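Extracellular solute-binding protein family 1 (Arthrobacter chlorophenolicus, PDB 4R2F) binds laminaribiose and is probably the extracellular solute-binding component of an ABC-type sugar transporter. Local coordinates at residues L186-G197 against L262-Y273; G289-I297 against N365-I376. One frame throughout, in Å; residues are numbered along the deposited sequence.

Interaction 1: residues L186-G197 against L262-Y273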
loop_
_atom_site.group_PDB
_atom_site.type_symbol
_atom_site.label_atom_id
_atom_site.label_comp_id
_atom_site.label_asym_id
_atom_site.label_seq_id
_atom_site.Cartn_x
_atom_site.Cartn_y
_atom_site.Cartn_z
ATOM N N LEU A 186 -24.329 12.783 2.960
ATOM C CA LEU A 186 -24.276 11.551 2.201
ATOM C C LEU A 186 -24.943 10.441 2.992
ATOM O O LEU A 186 -25.679 9.629 2.439
ATOM C CB LEU A 186 -22.835 11.188 1.879
ATOM C CG LEU A 186 -22.232 12.093 0.807
ATOM C CD1 LEU A 186 -20.718 12.069 0.871
ATOM C CD2 LEU A 186 -22.716 11.671 -0.575
ATOM N N LYS A 187 -24.697 10.411 4.292
ATOM C CA LYS A 187 -25.383 9.458 5.153
ATOM C C LYS A 187 -26.898 9.638 5.059
ATOM O O LYS A 187 -27.647 8.675 4.995
ATOM C CB LYS A 187 -24.916 9.624 6.587
ATOM C CG LYS A 187 -25.589 8.698 7.603
ATOM C CD LYS A 187 -25.042 9.034 8.984
ATOM C CE LYS A 187 -26.118 9.216 10.034
ATOM N NZ LYS A 187 -26.747 7.905 10.312
ATOM N N GLY A 188 -27.331 10.885 5.019
ATOM C CA GLY A 188 -28.732 11.231 4.910
ATOM C C GLY A 188 -29.380 10.762 3.627
ATOM O O GLY A 188 -30.571 10.611 3.606
ATOM N N VAL A 189 -28.625 10.514 2.556
ATOM C CA VAL A 189 -29.238 9.881 1.373
ATOM C C VAL A 189 -28.871 8.396 1.257
ATOM O O VAL A 189 -28.984 7.814 0.185
ATOM C CB VAL A 189 -28.974 10.633 0.044
ATOM C CG1 VAL A 189 -29.507 12.062 0.137
ATOM C CG2 VAL A 189 -27.498 10.615 -0.355
ATOM N N GLY A 190 -28.457 7.785 2.362
ATOM C CA GLY A 190 -28.183 6.341 2.396
ATOM C C GLY A 190 -26.823 5.884 1.880
ATOM O O GLY A 190 -26.609 4.696 1.637
ATOM N N ALA A 191 -25.888 6.809 1.727
ATOM C CA ALA A 191 -24.563 6.459 1.213
ATOM C C ALA A 191 -23.540 6.382 2.349
ATOM O O ALA A 191 -23.790 6.830 3.473
ATOM C CB ALA A 191 -24.122 7.482 0.179
ATOM N N VAL A 192 -22.387 5.805 2.048
ATOM C CA VAL A 192 -21.279 5.804 2.992
ATOM C C VAL A 192 -20.354 6.944 2.660
ATOM O O VAL A 192 -19.746 6.992 1.592
ATOM C CB VAL A 192 -20.535 4.466 2.998
ATOM C CG1 VAL A 192 -19.269 4.557 3.845
ATOM C CG2 VAL A 192 -21.463 3.389 3.534
ATOM N N GLY A 193 -20.239 7.862 3.598
ATOM C CA GLY A 193 -19.443 9.068 3.396
ATOM C C GLY A 193 -17.943 8.892 3.476
ATOM O O GLY A 193 -17.210 9.761 3.044
ATOM N N PHE A 194 -17.478 7.781 4.052
ATOM C CA PHE A 194 -16.056 7.502 4.094
ATOM C C PHE A 194 -15.862 5.994 4.193
ATOM O O PHE A 194 -15.804 5.407 5.298
ATOM C CB PHE A 194 -15.397 8.253 5.254
ATOM C CG PHE A 194 -13.930 8.508 5.070
ATOM C CD1 PHE A 194 -13.482 9.400 4.113
ATOM C CD2 PHE A 194 -13.007 7.907 5.889
ATOM C CE1 PHE A 194 -12.137 9.651 3.949
ATOM C CE2 PHE A 194 -11.664 8.165 5.740
ATOM C CZ PHE A 194 -11.225 9.028 4.760
ATOM N N ALA A 195 -15.746 5.375 3.023
ATOM C CA ALA A 195 -15.717 3.940 2.908
ATOM C C ALA A 195 -14.331 3.461 3.239
ATOM O O ALA A 195 -13.333 3.999 2.737
ATOM C CB ALA A 195 -16.101 3.509 1.503
ATOM N N THR A 196 -14.286 2.449 4.087
ATOM C CA THR A 196 -13.044 1.790 4.461
ATOM C C THR A 196 -13.378 0.360 4.917
ATOM O O THR A 196 -14.520 -0.064 4.828
ATOM C CB THR A 196 -12.274 2.596 5.520
ATOM O OG1 THR A 196 -10.930 2.121 5.583
ATOM C CG2 THR A 196 -12.915 2.473 6.885
ATOM N N GLY A 197 -12.380 -0.377 5.382
ATOM C CA GLY A 197 -12.599 -1.709 5.857
ATOM C C GLY A 197 -11.385 -2.253 6.555
ATOM O O GLY A 197 -10.266 -1.984 6.134
ATOM N N LEU A 262 -15.595 -4.275 0.575
ATOM C CA LEU A 262 -15.306 -2.880 0.307
ATOM C C LEU A 262 -15.423 -2.568 -1.199
ATOM O O LEU A 262 -16.059 -1.584 -1.582
ATOM C CB LEU A 262 -13.922 -2.514 0.869
ATOM C CG LEU A 262 -13.459 -1.086 0.543
ATOM C CD1 LEU A 262 -14.459 -0.031 1.006
ATOM C CD2 LEU A 262 -12.102 -0.866 1.173
ATOM N N ASN A 263 -14.807 -3.400 -2.037
ATOM C CA ASN A 263 -14.957 -3.259 -3.479
ATOM C C ASN A 263 -16.441 -3.255 -3.902
ATOM O O ASN A 263 -16.858 -2.412 -4.682
ATOM C CB ASN A 263 -14.205 -4.362 -4.207
ATOM C CG ASN A 263 -12.700 -4.187 -4.157
ATOM O OD1 ASN A 263 -12.183 -3.138 -3.798
ATOM N ND2 ASN A 263 -11.994 -5.218 -4.533
ATOM N N ALA A 264 -17.238 -4.171 -3.355
ATOM C CA ALA A 264 -18.662 -4.207 -3.647
ATOM C C ALA A 264 -19.371 -2.914 -3.275
ATOM O O ALA A 264 -20.268 -2.491 -4.000
ATOM C CB ALA A 264 -19.337 -5.403 -2.974
ATOM N N GLN A 265 -18.986 -2.271 -2.167
ATOM C CA GLN A 265 -19.610 -0.988 -1.810
ATOM C C GLN A 265 -19.350 0.081 -2.890
ATOM O O GLN A 265 -20.212 0.890 -3.184
ATOM C CB GLN A 265 -19.118 -0.449 -0.467
ATOM C CG GLN A 265 -19.649 -1.166 0.761
ATOM C CD GLN A 265 -19.510 -0.324 2.020
ATOM O OE1 GLN A 265 -18.500 0.369 2.244
ATOM N NE2 GLN A 265 -20.544 -0.351 2.839
ATOM N N TRP A 266 -18.140 0.090 -3.429
ATOM C CA TRP A 266 -17.796 0.968 -4.519
ATOM C C TRP A 266 -18.546 0.607 -5.804
ATOM O O TRP A 266 -19.144 1.464 -6.423
ATOM C CB TRP A 266 -16.285 0.950 -4.741
ATOM C CG TRP A 266 -15.575 1.861 -3.781
ATOM C CD1 TRP A 266 -14.795 1.501 -2.713
ATOM C CD2 TRP A 266 -15.610 3.302 -3.784
ATOM N NE1 TRP A 266 -14.339 2.624 -2.068
ATOM C CE2 TRP A 266 -14.826 3.743 -2.706
ATOM C CE3 TRP A 266 -16.224 4.258 -4.603
ATOM C CZ2 TRP A 266 -14.648 5.107 -2.413
ATOM C CZ3 TRP A 266 -16.033 5.612 -4.315
ATOM C CH2 TRP A 266 -15.231 6.018 -3.248
ATOM N N LYS A 267 -18.548 -0.668 -6.175
ATOM C CA LYS A 267 -19.205 -1.102 -7.401
ATOM C C LYS A 267 -20.710 -0.824 -7.384
ATOM O O LYS A 267 -21.260 -0.361 -8.360
ATOM C CB LYS A 267 -18.972 -2.593 -7.636
ATOM C CG LYS A 267 -19.429 -3.062 -9.014
ATOM C CD LYS A 267 -19.473 -4.573 -9.119
ATOM C CE LYS A 267 -20.106 -4.965 -10.440
ATOM N NZ LYS A 267 -20.183 -6.437 -10.554
ATOM N N ASP A 268 -21.357 -1.062 -6.251
ATOM C CA ASP A 268 -22.814 -0.989 -6.145
ATOM C C ASP A 268 -23.371 0.343 -5.632
ATOM O O ASP A 268 -24.504 0.399 -5.182
ATOM C CB ASP A 268 -23.300 -2.166 -5.279
ATOM C CG ASP A 268 -22.835 -3.522 -5.829
ATOM O OD1 ASP A 268 -22.660 -3.656 -7.054
ATOM O OD2 ASP A 268 -22.606 -4.458 -5.049
ATOM N N SER A 269 -22.595 1.425 -5.722
ATOM C CA SER A 269 -23.080 2.784 -5.409
ATOM C C SER A 269 -23.556 2.927 -3.983
ATOM O O SER A 269 -24.515 3.646 -3.707
ATOM C CB SER A 269 -24.160 3.267 -6.402
ATOM O OG SER A 269 -23.610 3.273 -7.708
ATOM N N LYS A 270 -22.855 2.249 -3.082
ATOM C CA LYS A 270 -23.067 2.423 -1.652
ATOM C C LYS A 270 -22.005 3.428 -1.110
ATOM O O LYS A 270 -22.320 4.281 -0.281
ATOM C CB LYS A 270 -23.017 1.066 -0.945
ATOM C CG LYS A 270 -24.250 0.757 -0.119
ATOM C CD LYS A 270 -24.367 1.681 1.084
ATOM C CE LYS A 270 -25.692 1.467 1.791
ATOM N NZ LYS A 270 -25.678 2.106 3.132
ATOM N N ALA A 271 -20.772 3.342 -1.607
ATOM C CA ALA A 271 -19.680 4.195 -1.135
ATOM C C ALA A 271 -19.663 5.475 -1.940
ATOM O O ALA A 271 -19.552 5.413 -3.152
ATOM C CB ALA A 271 -18.348 3.464 -1.304
ATOM N N ALA A 272 -19.725 6.629 -1.285
ATOM C CA ALA A 272 -19.645 7.909 -1.989
ATOM C C ALA A 272 -18.237 8.489 -2.017
ATOM O O ALA A 272 -17.915 9.244 -2.915
ATOM C CB ALA A 272 -20.588 8.930 -1.372
ATOM N N TYR A 273 -17.419 8.170 -1.024
ATOM C CA TYR A 273 -16.139 8.841 -0.853
ATOM C C TYR A 273 -15.260 7.967 0.018
ATOM O O TYR A 273 -15.765 7.221 0.857
ATOM C CB TYR A 273 -16.371 10.222 -0.243
ATOM C CG TYR A 273 -15.163 11.138 -0.133
ATOM C CD1 TYR A 273 -14.763 11.931 -1.199
ATOM C CD2 TYR A 273 -14.459 11.246 1.055
ATOM C CE1 TYR A 273 -13.662 12.783 -1.094
ATOM C CE2 TYR A 273 -13.353 12.089 1.169
ATOM C CZ TYR A 273 -12.965 12.860 0.094
ATOM O OH TYR A 273 -11.901 13.710 0.210
HETATM O O HOH W 1 -25.768 4.866 -1.748
HETATM O O HOH W 2 -12.416 3.244 0.237
HETATM O O HOH W 3 -17.003 1.032 4.440
#
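V192 and A271 form a single beta bridge that joins the loop that follows helix 176-188 to the loop that follows helix 259-267, within one lobe of a periplasmic-binding-protein-type fold. Backbone bonds make the core of the join. V192 N gives its hydrogen to K270 O at 2.8 Å, and V192 O receives A272 N at 2.9 Å, so both the backbone N and the backbone O of V192 are used. Further along, A195 N donates to Y273 O at 2.8 Å. G190, with positive phi, is the C-prime residue of the Schellman motif that closes the first helix, a place that suits a residue without a side chain. Its O is also the target of K270 NZ at 3.1 Å; the lysine chain bends at chi2 (-67°), and the ammonium sits above the carbonyl plane.

Small apolar residues let the backbones come close. The A195 methyl meets A271 CB and, more loosely, L262 CD1, while A271 CB lies over one face of the W266 indole. A272 CB is set against L186, chiefly its CD2. Next to the A195 bond, F194 and Y273 meet at their ring edges, CD1 to CD2 at 3.7 Å. Y273 CG lies anti to its backbone N (chi1 -173°), which lets ring edge CD2 reach F194 CD1. Y273 CB rests against G193 O; that oxygen and Y273 N are buried without a polar partner.

Water and amide groups complete the polar contacts. Q265 NE2 is held by D251, outside these segments, and approaches V192 CG2; its OE1 accepts from a water that in turn accepts from T196 N. A second water, in the plane of the indole at its edge, accepts from W266 NE1 at 3.1 Å and donates to A195 O.

Interaction 2: residues G289-I297 against N365-I376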
loop_
_atom_site.group_PDB
_atom_site.type_symbol
_atom_site.label_atom_id
_atom_site.label_comp_id
_atom_site.label_asym_id
_atom_site.label_seq_id
_atom_site.Cartn_x
_atom_site.Cartn_y
_atom_site.Cartn_z
ATOM N N GLY A 289 -17.422 5.691 -15.447
ATOM C CA GLY A 289 -16.894 7.065 -15.354
ATOM C C GLY A 289 -17.447 7.797 -14.133
ATOM O O GLY A 289 -17.073 8.938 -13.856
ATOM N N ASP A 290 -18.327 7.138 -13.378
ATOM C CA ASP A 290 -18.950 7.774 -12.215
ATOM C C ASP A 290 -17.977 7.827 -11.034
ATOM O O ASP A 290 -18.054 8.744 -10.221
ATOM C CB ASP A 290 -20.247 7.060 -11.824
ATOM C CG ASP A 290 -21.135 7.891 -10.935
ATOM O OD1 ASP A 290 -21.108 9.132 -10.992
ATOM O OD2 ASP A 290 -21.894 7.304 -10.150
ATOM N N ILE A 291 -17.045 6.876 -10.967
ATOM C CA ILE A 291 -16.052 6.825 -9.881
ATOM C C ILE A 291 -14.790 7.534 -10.330
ATOM O O ILE A 291 -14.154 7.112 -11.301
ATOM C CB ILE A 291 -15.669 5.389 -9.497
ATOM C CG1 ILE A 291 -16.893 4.637 -8.954
ATOM C CG2 ILE A 291 -14.551 5.421 -8.463
ATOM C CD1 ILE A 291 -16.670 3.141 -8.842
ATOM N N VAL A 292 -14.423 8.580 -9.590
ATOM C CA VAL A 292 -13.407 9.546 -9.991
ATOM C C VAL A 292 -12.456 9.904 -8.842
ATOM O O VAL A 292 -12.848 9.927 -7.663
ATOM C CB VAL A 292 -14.116 10.835 -10.499
ATOM C CG1 VAL A 292 -13.140 11.977 -10.724
ATOM C CG2 VAL A 292 -14.897 10.521 -11.772
ATOM N N VAL A 293 -11.210 10.199 -9.187
ATOM C CA VAL A 293 -10.219 10.641 -8.161
ATOM C C VAL A 293 -10.586 12.012 -7.628
ATOM O O VAL A 293 -10.911 12.917 -8.401
ATOM C CB VAL A 293 -8.786 10.633 -8.730
ATOM C CG1 VAL A 293 -7.788 11.257 -7.756
ATOM C CG2 VAL A 293 -8.370 9.204 -9.039
ATOM N N ALA A 294 -10.577 12.141 -6.302
ATOM C CA ALA A 294 -10.823 13.425 -5.635
ATOM C C ALA A 294 -9.486 14.081 -5.278
ATOM O O ALA A 294 -8.483 13.392 -5.094
ATOM C CB ALA A 294 -11.669 13.216 -4.372
ATOM N N SER A 295 -9.474 15.406 -5.147
ATOM C CA SER A 295 -8.235 16.096 -4.754
ATOM C C SER A 295 -7.901 15.808 -3.296
ATOM O O SER A 295 -8.804 15.611 -2.482
ATOM C CB SER A 295 -8.361 17.606 -4.969
ATOM O OG SER A 295 -8.454 17.903 -6.366
ATOM N N PRO A 296 -6.600 15.788 -2.952
ATOM C CA PRO A 296 -6.234 15.644 -1.540
ATOM C C PRO A 296 -6.865 16.756 -0.717
ATOM O O PRO A 296 -7.162 17.832 -1.246
ATOM C CB PRO A 296 -4.706 15.758 -1.526
ATOM C CG PRO A 296 -4.259 15.720 -2.939
ATOM C CD PRO A 296 -5.435 15.983 -3.830
ATOM N N ILE A 297 -7.106 16.482 0.559
ATOM C CA ILE A 297 -7.731 17.449 1.455
ATOM C C ILE A 297 -6.753 17.905 2.522
ATOM O O ILE A 297 -5.808 17.199 2.881
ATOM C CB ILE A 297 -8.960 16.871 2.144
ATOM C CG1 ILE A 297 -8.590 15.673 3.040
ATOM C CG2 ILE A 297 -9.994 16.461 1.082
ATOM C CD1 ILE A 297 -9.804 14.984 3.627
ATOM N N ASN A 365 -7.628 9.867 -14.275
ATOM C CA ASN A 365 -7.433 9.504 -12.876
ATOM C C ASN A 365 -5.976 9.270 -12.551
ATOM O O ASN A 365 -5.518 9.692 -11.505
ATOM C CB ASN A 365 -8.243 8.277 -12.513
ATOM C CG ASN A 365 -9.718 8.563 -12.491
ATOM O OD1 ASN A 365 -10.149 9.635 -12.036
ATOM N ND2 ASN A 365 -10.508 7.609 -12.951
ATOM N N ASN A 366 -5.254 8.597 -13.441
ATOM C CA ASN A 366 -3.847 8.330 -13.223
ATOM C C ASN A 366 -3.075 9.633 -13.207
ATOM O O ASN A 366 -2.189 9.828 -12.372
ATOM C CB ASN A 366 -3.248 7.435 -14.309
ATOM C CG ASN A 366 -3.767 6.000 -14.281
ATOM O OD1 ASN A 366 -4.283 5.479 -13.284
ATOM N ND2 ASN A 366 -3.561 5.334 -15.384
ATOM N N VAL A 367 -3.381 10.515 -14.151
ATOM C CA VAL A 367 -2.701 11.812 -14.202
ATOM C C VAL A 367 -2.952 12.642 -12.950
ATOM O O VAL A 367 -2.028 13.279 -12.416
ATOM C CB VAL A 367 -3.078 12.610 -15.465
ATOM C CG1 VAL A 367 -2.587 14.048 -15.377
ATOM C CG2 VAL A 367 -2.479 11.920 -16.687
ATOM N N LYS A 368 -4.185 12.628 -12.457
ATOM C CA LYS A 368 -4.486 13.393 -11.249
ATOM C C LYS A 368 -3.695 12.874 -10.025
ATOM O O LYS A 368 -3.228 13.649 -9.177
ATOM C CB LYS A 368 -5.970 13.355 -10.993
ATOM C CG LYS A 368 -6.418 14.216 -9.826
ATOM C CD LYS A 368 -7.925 14.357 -9.853
ATOM C CE LYS A 368 -8.409 15.257 -8.754
ATOM N NZ LYS A 368 -9.851 15.567 -8.882
ATOM N N ILE A 369 -3.518 11.559 -9.944
ATOM C CA ILE A 369 -2.740 10.936 -8.859
ATOM C C ILE A 369 -1.279 11.358 -8.914
ATOM O O ILE A 369 -0.689 11.748 -7.896
ATOM C CB ILE A 369 -2.874 9.392 -8.915
ATOM C CG1 ILE A 369 -4.302 8.983 -8.561
ATOM C CG2 ILE A 369 -1.888 8.704 -7.991
ATOM C CD1 ILE A 369 -4.650 7.600 -9.055
ATOM N N VAL A 370 -0.703 11.282 -10.108
ATOM C CA VAL A 370 0.657 11.756 -10.349
ATOM C C VAL A 370 0.810 13.200 -9.972
ATOM O O VAL A 370 1.758 13.575 -9.284
ATOM C CB VAL A 370 1.070 11.513 -11.827
ATOM C CG1 VAL A 370 2.457 12.065 -12.144
ATOM C CG2 VAL A 370 1.098 10.013 -12.086
ATOM N N ASN A 371 -0.135 14.023 -10.401
ATOM C CA ASN A 371 0.035 15.455 -10.254
ATOM C C ASN A 371 -0.292 15.989 -8.868
ATOM O O ASN A 371 0.302 16.947 -8.458
ATOM C CB ASN A 371 -0.786 16.216 -11.297
ATOM C CG ASN A 371 -0.240 16.042 -12.710
ATOM O OD1 ASN A 371 0.836 15.501 -12.908
ATOM N ND2 ASN A 371 -1.006 16.472 -13.693
ATOM N N GLU A 372 -1.239 15.367 -8.175
ATOM C CA GLU A 372 -1.732 15.880 -6.902
ATOM C C GLU A 372 -1.334 15.044 -5.723
ATOM O O GLU A 372 -1.199 15.576 -4.644
ATOM C CB GLU A 372 -3.258 16.027 -6.940
ATOM C CG GLU A 372 -3.729 17.003 -8.040
ATOM C CD GLU A 372 -5.202 17.369 -7.971
ATOM O OE1 GLU A 372 -5.835 17.254 -6.886
ATOM O OE2 GLU A 372 -5.736 17.809 -9.022
ATOM N N TYR A 373 -1.149 13.741 -5.894
ATOM C CA TYR A 373 -0.771 12.888 -4.735
ATOM C C TYR A 373 0.728 12.605 -4.654
ATOM O O TYR A 373 1.335 12.671 -3.577
ATOM C CB TYR A 373 -1.613 11.578 -4.732
ATOM C CG TYR A 373 -3.057 11.800 -4.366
ATOM C CD1 TYR A 373 -3.997 12.246 -5.310
ATOM C CD2 TYR A 373 -3.497 11.576 -3.063
ATOM C CE1 TYR A 373 -5.336 12.429 -4.960
ATOM C CE2 TYR A 373 -4.806 11.806 -2.704
ATOM C CZ TYR A 373 -5.728 12.215 -3.658
ATOM O OH TYR A 373 -7.012 12.412 -3.270
ATOM N N VAL A 374 1.368 12.312 -5.776
ATOM C CA VAL A 374 2.789 11.981 -5.720
ATOM C C VAL A 374 3.628 13.053 -5.027
ATOM O O VAL A 374 4.453 12.724 -4.179
ATOM C CB VAL A 374 3.354 11.605 -7.105
ATOM C CG1 VAL A 374 4.888 11.534 -7.096
ATOM C CG2 VAL A 374 2.800 10.259 -7.497
ATOM N N PRO A 375 3.395 14.341 -5.353
ATOM C CA PRO A 375 4.265 15.379 -4.764
ATOM C C PRO A 375 4.187 15.541 -3.245
ATOM O O PRO A 375 5.104 16.102 -2.649
ATOM C CB PRO A 375 3.788 16.668 -5.444
ATOM C CG PRO A 375 3.128 16.223 -6.708
ATOM C CD PRO A 375 2.496 14.900 -6.378
ATOM N N ILE A 376 3.104 15.065 -2.628
ATOM C CA ILE A 376 2.908 15.173 -1.169
ATOM C C ILE A 376 3.013 13.822 -0.470
ATOM O O ILE A 376 2.667 13.685 0.713
ATOM C CB ILE A 376 1.559 15.821 -0.840
ATOM C CG1 ILE A 376 0.412 15.079 -1.541
ATOM C CG2 ILE A 376 1.574 17.310 -1.242
ATOM C CD1 ILE A 376 -0.941 15.421 -0.968
HETATM O O HOH W 4 -13.276 7.373 -13.608
HETATM O O HOH W 5 -11.746 16.646 -6.821
#
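The side chains of N365, K368, E372 and Y373 reach from one helix to the backbone of V293 and A294 and the hydroxyl of S295. K368 NZ donates to V293 O at 2.9 Å from above the carbonyl plane; its chain is extended throughout, CG anti to the backbone N (chi1 -175°), and this length lets a lysine span the gap. The same ammonium shares a water with S295 N. N365 OD1 accepts V293 N at 3.1 Å in a nearly straight bond (169°), so V293 has both its backbone polar atoms bound by helix side chains. The N365 amide nitrogen is linked through another water to I291 O. S295 OG donates a hydrogen bond to E372 OE1 at 2.7 Å, on the syn lone pair of the carboxylate. Y373 OH donates to A294 O at 2.5 Å and also pairs with L158 N of strand 145-161, a double role that suits a phenol.

Strand 291-294, antiparallel to strand 145-161 in the mixed sheet, runs beside the helical residues 365-373 at 12°, the axes coming within 8.4 Å, in a helix-on-sheet layer of the solute-binding fold.

Packing fills in between these bonds. V293 turns toward the helix, its CG1 against the aliphatic part of K368 and its CG2 against N365 CB at 3.6 Å and, less closely, I369. Further on, P296 lies on one face of the Y373 ring in a CH-pi contact, with CG 3.9 Å from the ring centroid; a compact, rigid proline ring offers its C-H groups to the aromatic face. Its CB also touches I376 CD1 at 3.8 Å.

How the interactions relate
The two contacts follow one another along the chain, interaction 1 closing at Y273 before interaction 2 opens at G289, and their centres lie 19 Å apart. Strand 145-161 connects them: it pairs antiparallel with both strand 273-275, where interaction 1 ends, and strand 291-294 of interaction 2. The contacts also touch directly, Y273 setting ring atom CE1 on A294 CB and its OH on I297 CG2, and I291 CD1 reaching W266 O. R161 serves both, bonding W266 O and forming a salt bridge with D290. The side chains of L262 and I369 lie about 7 and 13 Å from bound glucose, so interaction 1 comes nearer the sugar; both contacts attach loops and a helix to the shared sheet.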